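Local coordinates for protein probable ubiquitin-conjugating enzyme E2-19 kDa (Caenorhabditis elegans, PDB 1PZV) that probably catalyses the covalent attachment of ubiquitin to other proteins, receiving activated ubiquitin from an E1 enzyme as a thioester on its own cysteine, at residues F52-L57 with F72-W77; H78-K83 with I123-D128; L6-Q11 with N31-W36; P68-I73 with G85-S90. All coordinates share one frame; numbering follows the deposited sequence.

In the fold
All four contacts lie within the ubiquitin-conjugating core, an antiparallel four-stranded meander covered by helices. Along the chain contact 3 comes first, joining helix 5-17 to the start of strand 35-41. Contact 1 follows on the neighbouring strand 52-58 and shares Phe-72 and Ile-73 with contact 4, the two centres being about 9 Å apart. Contact 2, whose centre lies about 10 Å from that of contact 4, alternates with it along the chain and touches it through Ile-81, Met-125 and Val-87. Contacts 1, 2 and 4 touch one another, and contact 4 holds the predicted active-site Cys-88, whereas contact 3 lies about 25 Å from contact 2, centre to centre, across the chain's middle.

Contact 1: residues F52-L57 with F72-W77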
# COMPACT_ATOMS: atom_id res chain seq x y z
N PHE A 52 1.93 -10.14 6.64
CA PHE A 52 0.72 -9.53 7.14
C PHE A 52 1.06 -8.08 7.46
O PHE A 52 1.12 -7.69 8.63
CB PHE A 52 0.22 -10.27 8.39
CG PHE A 52 -0.25 -11.67 8.12
CD1 PHE A 52 0.66 -12.70 7.92
CD2 PHE A 52 -1.60 -11.95 8.00
CE1 PHE A 52 0.23 -14.00 7.59
CE2 PHE A 52 -2.05 -13.24 7.67
CZ PHE A 52 -1.13 -14.26 7.46
N PHE A 53 1.28 -7.28 6.42
CA PHE A 53 1.64 -5.87 6.59
C PHE A 53 0.46 -4.92 6.83
O PHE A 53 -0.38 -4.72 5.95
CB PHE A 53 2.44 -5.38 5.39
CG PHE A 53 3.51 -6.33 4.96
CD1 PHE A 53 3.26 -7.30 4.00
CD2 PHE A 53 4.79 -6.25 5.51
CE1 PHE A 53 4.26 -8.19 3.60
CE2 PHE A 53 5.79 -7.12 5.12
CZ PHE A 53 5.53 -8.09 4.16
N LYS A 54 0.44 -4.32 8.02
CA LYS A 54 -0.62 -3.39 8.41
C LYS A 54 -0.35 -2.02 7.79
O LYS A 54 0.80 -1.61 7.68
CB LYS A 54 -0.67 -3.28 9.94
CG LYS A 54 -0.98 -4.63 10.64
CD LYS A 54 -0.98 -4.57 12.18
CE LYS A 54 0.44 -4.50 12.77
NZ LYS A 54 0.46 -4.41 14.26
N ALA A 55 -1.39 -1.32 7.36
CA ALA A 55 -1.19 -0.00 6.76
C ALA A 55 -2.35 0.95 7.04
O ALA A 55 -3.47 0.53 7.35
CB ALA A 55 -0.96 -0.14 5.25
N ILE A 56 -2.08 2.24 6.92
CA ILE A 56 -3.10 3.22 7.17
C ILE A 56 -3.29 4.18 6.02
O ILE A 56 -2.33 4.74 5.49
CB ILE A 56 -2.80 4.00 8.44
CG1 ILE A 56 -2.98 3.07 9.64
CG2 ILE A 56 -3.71 5.23 8.53
CD1 ILE A 56 -2.82 3.73 10.98
N LEU A 57 -4.56 4.34 5.63
CA LEU A 57 -4.94 5.24 4.54
C LEU A 57 -5.56 6.50 5.11
O LEU A 57 -6.50 6.45 5.90
CB LEU A 57 -5.95 4.56 3.62
CG LEU A 57 -5.46 3.50 2.63
CD1 LEU A 57 -6.65 2.82 2.01
CD2 LEU A 57 -4.61 4.15 1.56
N PHE A 72 2.63 2.67 5.42
CA PHE A 72 2.75 1.32 5.94
C PHE A 72 3.24 1.25 7.38
O PHE A 72 4.25 1.84 7.73
CB PHE A 72 3.74 0.51 5.08
CG PHE A 72 3.10 -0.49 4.21
CD1 PHE A 72 2.93 -0.26 2.85
CD2 PHE A 72 2.63 -1.66 4.76
CE1 PHE A 72 2.29 -1.21 2.05
CE2 PHE A 72 2.00 -2.60 3.99
CZ PHE A 72 1.82 -2.38 2.63
N ILE A 73 2.52 0.56 8.19
CA ILE A 73 2.94 0.35 9.55
C ILE A 73 3.44 -1.05 9.43
O ILE A 73 2.98 -1.75 8.54
CB ILE A 73 1.78 0.49 10.57
CG1 ILE A 73 1.41 1.98 10.70
CG2 ILE A 73 2.16 -0.10 11.92
CD1 ILE A 73 0.37 2.26 11.75
N SER A 74 4.36 -1.55 10.24
CA SER A 74 4.82 -2.91 9.98
C SER A 74 5.96 -2.84 9.01
O SER A 74 5.78 -2.57 7.83
CB SER A 74 3.69 -3.80 9.47
OG SER A 74 3.17 -4.62 10.50
N GLU A 75 7.16 -3.12 9.52
CA GLU A 75 8.40 -3.15 8.76
C GLU A 75 8.22 -3.77 7.39
O GLU A 75 7.62 -4.84 7.26
CB GLU A 75 9.41 -4.00 9.55
CG GLU A 75 10.50 -3.23 10.27
CD GLU A 75 11.60 -2.84 9.32
OE1 GLU A 75 11.41 -1.85 8.58
OE2 GLU A 75 12.65 -3.51 9.31
N ILE A 76 8.73 -3.11 6.36
CA ILE A 76 8.67 -3.64 5.01
C ILE A 76 9.87 -3.10 4.25
O ILE A 76 10.25 -1.94 4.44
CB ILE A 76 7.36 -3.25 4.29
CG1 ILE A 76 7.27 -4.00 2.96
CG2 ILE A 76 7.31 -1.74 4.07
CD1 ILE A 76 5.88 -4.02 2.38
N TRP A 77 10.49 -3.94 3.43
CA TRP A 77 11.67 -3.52 2.67
C TRP A 77 11.33 -3.47 1.19
O TRP A 77 11.36 -4.48 0.49
CB TRP A 77 12.84 -4.48 2.91
CG TRP A 77 14.17 -3.95 2.42
CD1 TRP A 77 14.93 -4.45 1.41
CD2 TRP A 77 14.85 -2.77 2.88
NE1 TRP A 77 16.03 -3.65 1.19
CE2 TRP A 77 16.01 -2.61 2.08
CE3 TRP A 77 14.58 -1.82 3.88
CZ2 TRP A 77 16.90 -1.55 2.26
CZ3 TRP A 77 15.48 -0.76 4.06
CH2 TRP A 77 16.62 -0.63 3.25
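Two phenylalanines, Phe-53 and Phe-72, reach across the junction of 52-57 with 72-77, and each offers a ring face to an aliphatic group of the other segment. Over the Phe-72 ring sits the methyl of Ala-55, with CB 4.1 Å from the ring centroid and displaced toward the rim, a CH-pi contact. The Phe-53 ring receives Ile-76 in the same manner: CD1 stands over one face, 4.1 Å from the centroid. Ile-76 meets this ring at about a right angle, its CG1 branch anti to the backbone N (chi1 -172°), a turn that brings CD1 over the aromatic face. In the plane of the Phe-53 ring, the carbonyl O of Glu-75 approaches the edge, 3.6 Å from Phe-53 CD2. Val-158 of helix 147-161 also touches Phe-53, and Val-40 of strand 35-41 touches Phe-72.

Nearer the surface, Ile-56 and Ile-73 meet through their terminal methyls, CD1 to CD1, at 3.6 Å. Ser-74 turns its side chain toward strand 52-58, OG coming 3.6 Å from CE of Lys-54. Between the backbones, Ala-55 and Phe-72 form an antiparallel non-hydrogen-bonded pair, their CA atoms 4.2 Å apart. This is the edge of the meander sheet of the ubiquitin-conjugating fold, where strand 69-72 ends and the chain peels away along the core toward the active-site loop.

Contact 2: residues H78-K83 with I123-D128; sequences HPNIDK and ISMLTD
A buried loop-to-helix contact brings His-78, Asn-80 and Ile-81 against Met-125, near the C-terminal end of helix 115-127. The loop residues begin with His-Pro-Asn, the HPN signature of ubiquitin-conjugating enzymes, folded into a type I turn from His-78 to Ile-81 and closed by the bond from Ile-81 N to His-78 O (3.1 Å).

Met-125 carries most of the contact. Its CG lies anti to the backbone N (chi1 166°), and the chain runs straight out from the helix before bending at the sulfur. CG passes beside the imidazole, 3.7 Å from His-78 CD2, while SD stands oblique to that ring, 4.8 Å from its centroid. SD also comes 3.9 Å from Asn-80 CB, and beyond it CE meets Ile-81 CD1 at 3.4 Å. The imidazole is also held from its own side: Pro-79 CD covers one face, and Asn-80 CB lies in plane at the edge. Its ND1 is hydrogen-bonded to the hydroxyl of Tyr-48. With an alanine in place of His-78, the Tyr-48 hydroxyl would probably lose its imidazole mate and a gap would open beside Met-125 CG.

The Asn-80 amide bonds through ND2 to Asn-130 O, while its backbone is hydrogen-bonded to that of Cys-88, the predicted thioester residue. No hydrogen bond joins the two segments; methionine carbon and sulfur packing holds the turn on the helix, whereas the His-78 and Asn-80 side chains bond to Tyr-48 and Asn-130, an arrangement consistent with fixing the HPN segment beside the cysteine.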
# COMPACT_ATOMS: atom_id res chain seq x y z
N HIS A 78 11.02 -2.26 0.72
CA HIS A 78 10.65 -2.08 -0.68
C HIS A 78 11.16 -0.77 -1.29
O HIS A 78 11.18 0.29 -0.64
CB HIS A 78 9.12 -2.14 -0.83
CG HIS A 78 8.66 -2.31 -2.24
ND1 HIS A 78 8.61 -3.54 -2.86
CD2 HIS A 78 8.25 -1.41 -3.16
CE1 HIS A 78 8.18 -3.39 -4.10
NE2 HIS A 78 7.96 -2.11 -4.31
N PRO A 79 11.58 -0.83 -2.56
CA PRO A 79 12.09 0.32 -3.30
C PRO A 79 11.13 1.51 -3.30
O PRO A 79 11.56 2.67 -3.26
CB PRO A 79 12.29 -0.24 -4.71
CG PRO A 79 12.72 -1.65 -4.42
CD PRO A 79 11.77 -2.08 -3.32
N ASN A 80 9.83 1.23 -3.34
CA ASN A 80 8.82 2.29 -3.38
C ASN A 80 8.13 2.63 -2.08
O ASN A 80 7.11 3.30 -2.06
CB ASN A 80 7.80 1.97 -4.45
CG ASN A 80 8.45 1.83 -5.82
OD1 ASN A 80 8.45 0.74 -6.40
ND2 ASN A 80 9.02 2.93 -6.33
N ILE A 81 8.69 2.15 -0.98
CA ILE A 81 8.17 2.46 0.34
C ILE A 81 9.40 3.10 0.99
O ILE A 81 10.45 2.46 1.09
CB ILE A 81 7.81 1.21 1.14
CG1 ILE A 81 7.01 0.23 0.27
CG2 ILE A 81 7.01 1.60 2.37
CD1 ILE A 81 5.64 0.73 -0.11
N ASP A 82 9.29 4.36 1.41
CA ASP A 82 10.45 4.98 2.04
C ASP A 82 10.73 4.37 3.41
O ASP A 82 10.04 3.44 3.84
CB ASP A 82 10.28 6.51 2.15
CG ASP A 82 9.15 6.92 3.09
OD1 ASP A 82 8.93 6.23 4.11
OD2 ASP A 82 8.51 7.96 2.82
N LYS A 83 11.75 4.90 4.07
CA LYS A 83 12.17 4.43 5.39
C LYS A 83 11.15 4.77 6.48
O LYS A 83 11.32 4.39 7.64
CB LYS A 83 13.53 5.06 5.73
CG LYS A 83 13.92 6.26 4.83
CD LYS A 83 12.90 7.41 4.92
CE LYS A 83 13.28 8.58 4.01
NZ LYS A 83 12.33 9.73 4.15
N ILE A 123 -0.83 -4.14 -5.31
CA ILE A 123 -0.39 -5.49 -5.56
C ILE A 123 0.72 -5.39 -6.62
O ILE A 123 1.72 -6.11 -6.56
CB ILE A 123 -1.52 -6.38 -6.10
CG1 ILE A 123 -2.52 -6.69 -4.99
CG2 ILE A 123 -0.94 -7.68 -6.69
CD1 ILE A 123 -3.67 -7.55 -5.44
N SER A 124 0.52 -4.49 -7.58
CA SER A 124 1.50 -4.27 -8.63
C SER A 124 2.83 -3.81 -8.03
O SER A 124 3.88 -4.34 -8.36
CB SER A 124 1.01 -3.20 -9.61
OG SER A 124 -0.01 -3.68 -10.44
N MET A 125 2.78 -2.81 -7.16
CA MET A 125 4.00 -2.31 -6.54
C MET A 125 4.81 -3.43 -5.89
O MET A 125 6.04 -3.48 -6.05
CB MET A 125 3.67 -1.27 -5.49
CG MET A 125 4.85 -0.97 -4.60
SD MET A 125 4.47 0.26 -3.38
CE MET A 125 3.48 -0.73 -2.22
N LEU A 126 4.14 -4.30 -5.14
CA LEU A 126 4.83 -5.40 -4.47
C LEU A 126 5.31 -6.46 -5.48
O LEU A 126 6.38 -7.04 -5.33
CB LEU A 126 3.90 -6.03 -3.44
CG LEU A 126 3.37 -5.11 -2.33
CD1 LEU A 126 2.32 -5.85 -1.52
CD2 LEU A 126 4.50 -4.63 -1.43
N THR A 127 4.52 -6.69 -6.52
CA THR A 127 4.85 -7.68 -7.54
C THR A 127 5.89 -7.17 -8.54
O THR A 127 6.71 -7.95 -9.05
CB THR A 127 3.60 -8.09 -8.33
OG1 THR A 127 2.53 -8.37 -7.42
CG2 THR A 127 3.89 -9.33 -9.18
N ASP A 128 5.85 -5.88 -8.83
CA ASP A 128 6.75 -5.28 -9.81
C ASP A 128 7.11 -3.84 -9.45
O ASP A 128 6.49 -2.90 -9.93
CB ASP A 128 6.07 -5.31 -11.18
CG ASP A 128 7.06 -5.37 -12.30
OD1 ASP A 128 7.92 -4.46 -12.40
OD2 ASP A 128 6.97 -6.35 -13.08

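Contact 3: residues L6-Q11 with N31-W36; sequences LLLKKQ and NDIYKW
The N-terminal helix of the ubiquitin-conjugating fold seats Leu-8 against Ile-33, Tyr-34 and Trp-36, where the connection after strand 23-27 turns into strand 35-41. Each part of the leucine meets a different neighbour. CB lies 3.7 Å from Ile-33 CG1, CD1 comes 3.9 Å from Tyr-34 CD1, and CD2 packs 3.9 Å from Trp-36 CZ2. Leu-8 and Tyr-34 stand at about a right angle. CD1 also rests 3.4 Å from the carbonyl O of Ile-33, so the leucine touches backbone as well as side chains.

Trp-36 approaches the helix with the edge of its six-membered ring: CZ2 is 3.7 Å from Leu-8 O, close to the ring plane, and Gln-11 C also faces this edge. Next along this edge, NE1 donates a hydrogen bond to Ile-33 O, 2.9 Å long with an angle of 149° at the hydrogen. The acceptor lies in the indole plane, but NE1 stands well above the carbonyl plane. This bond ties Trp-36 back onto the type I turn from Asp-32 to Lys-35, the bend that brings strand 35-41 into the antiparallel meander beside strand 23-27. Leu-27 and Ala-25 of that strand touch the indole, as does Val-115 of helix 115-127.

Ile-33 points toward the helix, CG1 anti to N (chi1 -160°), which brings this branch to Leu-8 and to within 4.2 Å of Lys-9 CG. Tyr-34 continues past Leu-8 to bond through OH with Ser-4 OG, and its ring forms a cation-pi pair with Arg-61.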
# COMPACT_ATOMS: atom_id res chain seq x y z
N LEU A 6 -19.97 10.10 2.08
CA LEU A 6 -20.94 9.16 1.55
C LEU A 6 -20.22 8.15 0.65
O LEU A 6 -20.46 6.95 0.73
CB LEU A 6 -22.02 9.93 0.78
CG LEU A 6 -23.20 9.27 0.03
CD1 LEU A 6 -22.96 9.41 -1.48
CD2 LEU A 6 -23.39 7.81 0.43
N LEU A 7 -19.31 8.65 -0.19
CA LEU A 7 -18.56 7.80 -1.11
C LEU A 7 -17.66 6.82 -0.36
O LEU A 7 -17.58 5.64 -0.71
CB LEU A 7 -17.74 8.67 -2.07
CG LEU A 7 -16.92 8.04 -3.21
CD1 LEU A 7 -17.81 7.30 -4.22
CD2 LEU A 7 -16.15 9.16 -3.89
N LEU A 8 -16.97 7.32 0.68
CA LEU A 8 -16.08 6.47 1.47
C LEU A 8 -16.85 5.40 2.21
O LEU A 8 -16.39 4.27 2.31
CB LEU A 8 -15.28 7.31 2.47
CG LEU A 8 -14.07 8.05 1.89
CD1 LEU A 8 -13.30 8.79 2.99
CD2 LEU A 8 -13.16 7.05 1.19
N LYS A 9 -18.02 5.75 2.74
CA LYS A 9 -18.81 4.75 3.46
C LYS A 9 -19.21 3.65 2.49
O LYS A 9 -19.20 2.46 2.83
CB LYS A 9 -20.07 5.40 4.08
CG LYS A 9 -19.77 6.32 5.27
CD LYS A 9 -21.02 7.04 5.78
CE LYS A 9 -20.70 8.13 6.81
NZ LYS A 9 -21.91 8.94 7.21
N LYS A 10 -19.55 4.05 1.27
CA LYS A 10 -19.95 3.10 0.24
C LYS A 10 -18.76 2.25 -0.16
O LYS A 10 -18.86 1.02 -0.20
CB LYS A 10 -20.51 3.86 -0.98
CG LYS A 10 -20.76 3.01 -2.22
CD LYS A 10 -21.81 1.95 -1.97
CE LYS A 10 -21.76 0.87 -3.04
NZ LYS A 10 -22.69 -0.27 -2.76
N GLN A 11 -17.62 2.88 -0.45
CA GLN A 11 -16.42 2.15 -0.86
C GLN A 11 -15.91 1.20 0.22
O GLN A 11 -15.56 0.04 -0.08
CB GLN A 11 -15.32 3.13 -1.29
CG GLN A 11 -15.68 3.92 -2.55
CD GLN A 11 -14.52 4.72 -3.11
OE1 GLN A 11 -14.65 5.38 -4.14
NE2 GLN A 11 -13.39 4.67 -2.44
N ASN A 31 -15.90 6.27 14.27
CA ASN A 31 -16.66 7.48 13.99
C ASN A 31 -15.87 8.45 13.11
O ASN A 31 -16.17 9.65 13.07
CB ASN A 31 -17.07 8.17 15.29
CG ASN A 31 -17.98 7.31 16.15
OD1 ASN A 31 -18.86 6.61 15.64
ND2 ASN A 31 -17.78 7.35 17.46
N ASP A 32 -14.88 7.93 12.40
CA ASP A 32 -14.05 8.74 11.51
C ASP A 32 -13.66 7.98 10.23
O ASP A 32 -12.60 7.36 10.15
CB ASP A 32 -12.78 9.20 12.23
CG ASP A 32 -11.85 9.95 11.33
OD1 ASP A 32 -12.36 10.66 10.44
OD2 ASP A 32 -10.61 9.85 11.50
N ILE A 33 -14.54 8.07 9.24
CA ILE A 33 -14.36 7.39 7.97
C ILE A 33 -13.15 7.85 7.14
O ILE A 33 -12.95 7.36 6.03
CB ILE A 33 -15.63 7.53 7.10
CG1 ILE A 33 -15.66 6.45 6.03
CG2 ILE A 33 -15.67 8.92 6.48
CD1 ILE A 33 -15.78 5.06 6.58
N TYR A 34 -12.34 8.75 7.68
CA TYR A 34 -11.18 9.26 6.95
C TYR A 34 -9.83 8.61 7.28
O TYR A 34 -8.81 8.98 6.70
CB TYR A 34 -11.09 10.78 7.11
CG TYR A 34 -12.21 11.52 6.40
CD1 TYR A 34 -12.10 11.87 5.05
CD2 TYR A 34 -13.40 11.83 7.07
CE1 TYR A 34 -13.16 12.51 4.37
CE2 TYR A 34 -14.46 12.46 6.40
CZ TYR A 34 -14.34 12.79 5.06
OH TYR A 34 -15.40 13.39 4.40
N LYS A 35 -9.83 7.65 8.21
CA LYS A 35 -8.60 6.93 8.60
C LYS A 35 -8.85 5.43 8.55
O LYS A 35 -9.54 4.88 9.41
CB LYS A 35 -8.16 7.29 10.01
CG LYS A 35 -7.65 8.71 10.19
CD LYS A 35 -7.13 8.94 11.61
CE LYS A 35 -5.85 8.15 11.88
NZ LYS A 35 -4.75 8.56 10.96
N TRP A 36 -8.28 4.76 7.55
CA TRP A 36 -8.46 3.32 7.39
C TRP A 36 -7.25 2.50 7.81
O TRP A 36 -6.11 2.90 7.58
CB TRP A 36 -8.75 2.98 5.94
CG TRP A 36 -10.03 3.53 5.40
CD1 TRP A 36 -10.68 4.64 5.82
CD2 TRP A 36 -10.77 3.01 4.29
NE1 TRP A 36 -11.80 4.85 5.05
CE2 TRP A 36 -11.89 3.86 4.11
CE3 TRP A 36 -10.63 1.90 3.45
CZ2 TRP A 36 -12.83 3.66 3.10
CZ3 TRP A 36 -11.57 1.69 2.45
CH2 TRP A 36 -12.66 2.56 2.29

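Contact 4: residues P68-I73 with G85-S90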
# COMPACT_ATOMS: atom_id res chain seq x y z
N PRO A 68 -5.44 9.79 -1.39
CA PRO A 68 -5.25 9.62 0.04
C PRO A 68 -3.77 9.31 0.22
O PRO A 68 -3.08 8.98 -0.74
CB PRO A 68 -6.13 8.42 0.35
CG PRO A 68 -6.00 7.60 -0.91
CD PRO A 68 -6.15 8.64 -1.98
N LYS A 69 -3.27 9.44 1.44
CA LYS A 69 -1.87 9.14 1.70
C LYS A 69 -1.82 7.73 2.28
O LYS A 69 -2.63 7.39 3.15
CB LYS A 69 -1.26 10.14 2.68
CG LYS A 69 -1.08 11.55 2.11
CD LYS A 69 -0.27 12.44 3.04
CE LYS A 69 0.11 13.76 2.36
NZ LYS A 69 1.01 14.60 3.21
N MET A 70 -0.90 6.90 1.80
CA MET A 70 -0.79 5.55 2.32
C MET A 70 0.52 5.32 3.03
O MET A 70 1.58 5.37 2.42
CB MET A 70 -0.94 4.52 1.20
CG MET A 70 -0.98 3.09 1.72
SD MET A 70 -1.50 1.96 0.43
CE MET A 70 -1.69 0.44 1.35
N LYS A 71 0.43 5.08 4.34
CA LYS A 71 1.61 4.84 5.15
C LYS A 71 1.61 3.44 5.74
O LYS A 71 0.70 3.07 6.47
CB LYS A 71 1.69 5.86 6.30
CG LYS A 71 2.82 5.58 7.26
CD LYS A 71 3.05 6.72 8.24
CE LYS A 71 4.22 6.41 9.18
NZ LYS A 71 4.66 7.61 9.96
N PHE A 72 2.63 2.67 5.42
CA PHE A 72 2.75 1.32 5.94
C PHE A 72 3.24 1.25 7.38
O PHE A 72 4.25 1.84 7.73
CB PHE A 72 3.74 0.51 5.08
CG PHE A 72 3.10 -0.49 4.21
CD1 PHE A 72 2.93 -0.26 2.85
CD2 PHE A 72 2.63 -1.66 4.76
CE1 PHE A 72 2.29 -1.21 2.05
CE2 PHE A 72 2.00 -2.60 3.99
CZ PHE A 72 1.82 -2.38 2.63
N ILE A 73 2.52 0.56 8.19
CA ILE A 73 2.94 0.35 9.55
C ILE A 73 3.44 -1.05 9.43
O ILE A 73 2.98 -1.75 8.54
CB ILE A 73 1.78 0.49 10.57
CG1 ILE A 73 1.41 1.98 10.70
CG2 ILE A 73 2.16 -0.10 11.92
CD1 ILE A 73 0.37 2.26 11.75
N GLY A 85 7.86 4.10 5.89
CA GLY A 85 6.69 3.30 5.55
C GLY A 85 5.76 3.93 4.53
O GLY A 85 4.85 3.28 4.03
N ASN A 86 5.99 5.21 4.23
CA ASN A 86 5.17 5.92 3.26
C ASN A 86 5.30 5.27 1.90
O ASN A 86 6.41 5.06 1.41
CB ASN A 86 5.61 7.38 3.17
CG ASN A 86 5.32 8.14 4.43
OD1 ASN A 86 5.87 9.22 4.66
ND2 ASN A 86 4.44 7.59 5.27
N VAL A 87 4.16 4.94 1.31
CA VAL A 87 4.17 4.33 -0.00
C VAL A 87 4.18 5.45 -1.01
O VAL A 87 3.40 6.39 -0.91
CB VAL A 87 2.93 3.48 -0.25
CG1 VAL A 87 3.07 2.77 -1.59
CG2 VAL A 87 2.75 2.48 0.87
N CYS A 88 5.08 5.35 -1.99
CA CYS A 88 5.18 6.37 -3.01
C CYS A 88 5.02 5.80 -4.40
O CYS A 88 5.97 5.27 -4.97
CB CYS A 88 6.53 7.08 -2.89
SG CYS A 88 6.80 7.83 -1.24
N ILE A 89 3.81 5.90 -4.93
CA ILE A 89 3.50 5.41 -6.27
C ILE A 89 2.70 6.47 -7.05
O ILE A 89 2.04 7.31 -6.46
CB ILE A 89 2.71 4.09 -6.19
CG1 ILE A 89 1.44 4.29 -5.35
CG2 ILE A 89 3.62 3.00 -5.62
CD1 ILE A 89 0.60 3.05 -5.19
N SER A 90 2.79 6.42 -8.38
CA SER A 90 2.14 7.40 -9.26
C SER A 90 0.68 7.72 -8.96
O SER A 90 0.30 8.89 -8.82
CB SER A 90 2.23 6.96 -10.72
OG SER A 90 3.57 6.72 -11.11
O HOH W 1 1.40 7.90 0.61
O HOH W 2 5.95 9.10 8.13
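The Phe-72 ring meets Val-87 with its edge: CG2 of the valine lies near the ring plane, 3.4 Å from CD1. The other flat group, the Asn-86 amide, directs ND2 at the aliphatic chain of Lys-71, 3.3 Å from CG. That lysine is extended throughout, with CG anti to the backbone N (chi1 174°), a shape that carries its methylenes past the amide to place NZ 2.7 Å from water 2, which reaches Asn-86 OD1 only weakly.

Met-70 and Val-87 lie side by side, CG to CG2 3.9 Å, and Val-87 continues inward to Ile-81 and Met-125. If Phe-72 were an alanine, Val-87 CG2 would probably lose its aromatic neighbour and face a gap in the buried layer.

Two backbone bonds flank the Lys-71 to Asn-86 bridge. Val-87 N donates to Met-70 O (2.8 Å, 173° at the hydrogen), nearly in line with the carbonyl. Phe-72 N donates to Gly-85 O (2.7 Å) from well above the carbonyl plane. Water 1 extends the join, accepting from Met-70 N and donating to Val-87 O. Gly-85 brings its CA 3.6 Å from Phe-72 O in a CA-H...O contact, and its positive phi (81°) suits a residue without a side chain.

Such backbone pairing lays the segment leading into Cys-88 along strand 69-72, the edge of the meander. It is characteristic of the active-site region of ubiquitin-conjugating enzymes, with the predicted thioester cysteine directly after Val-87.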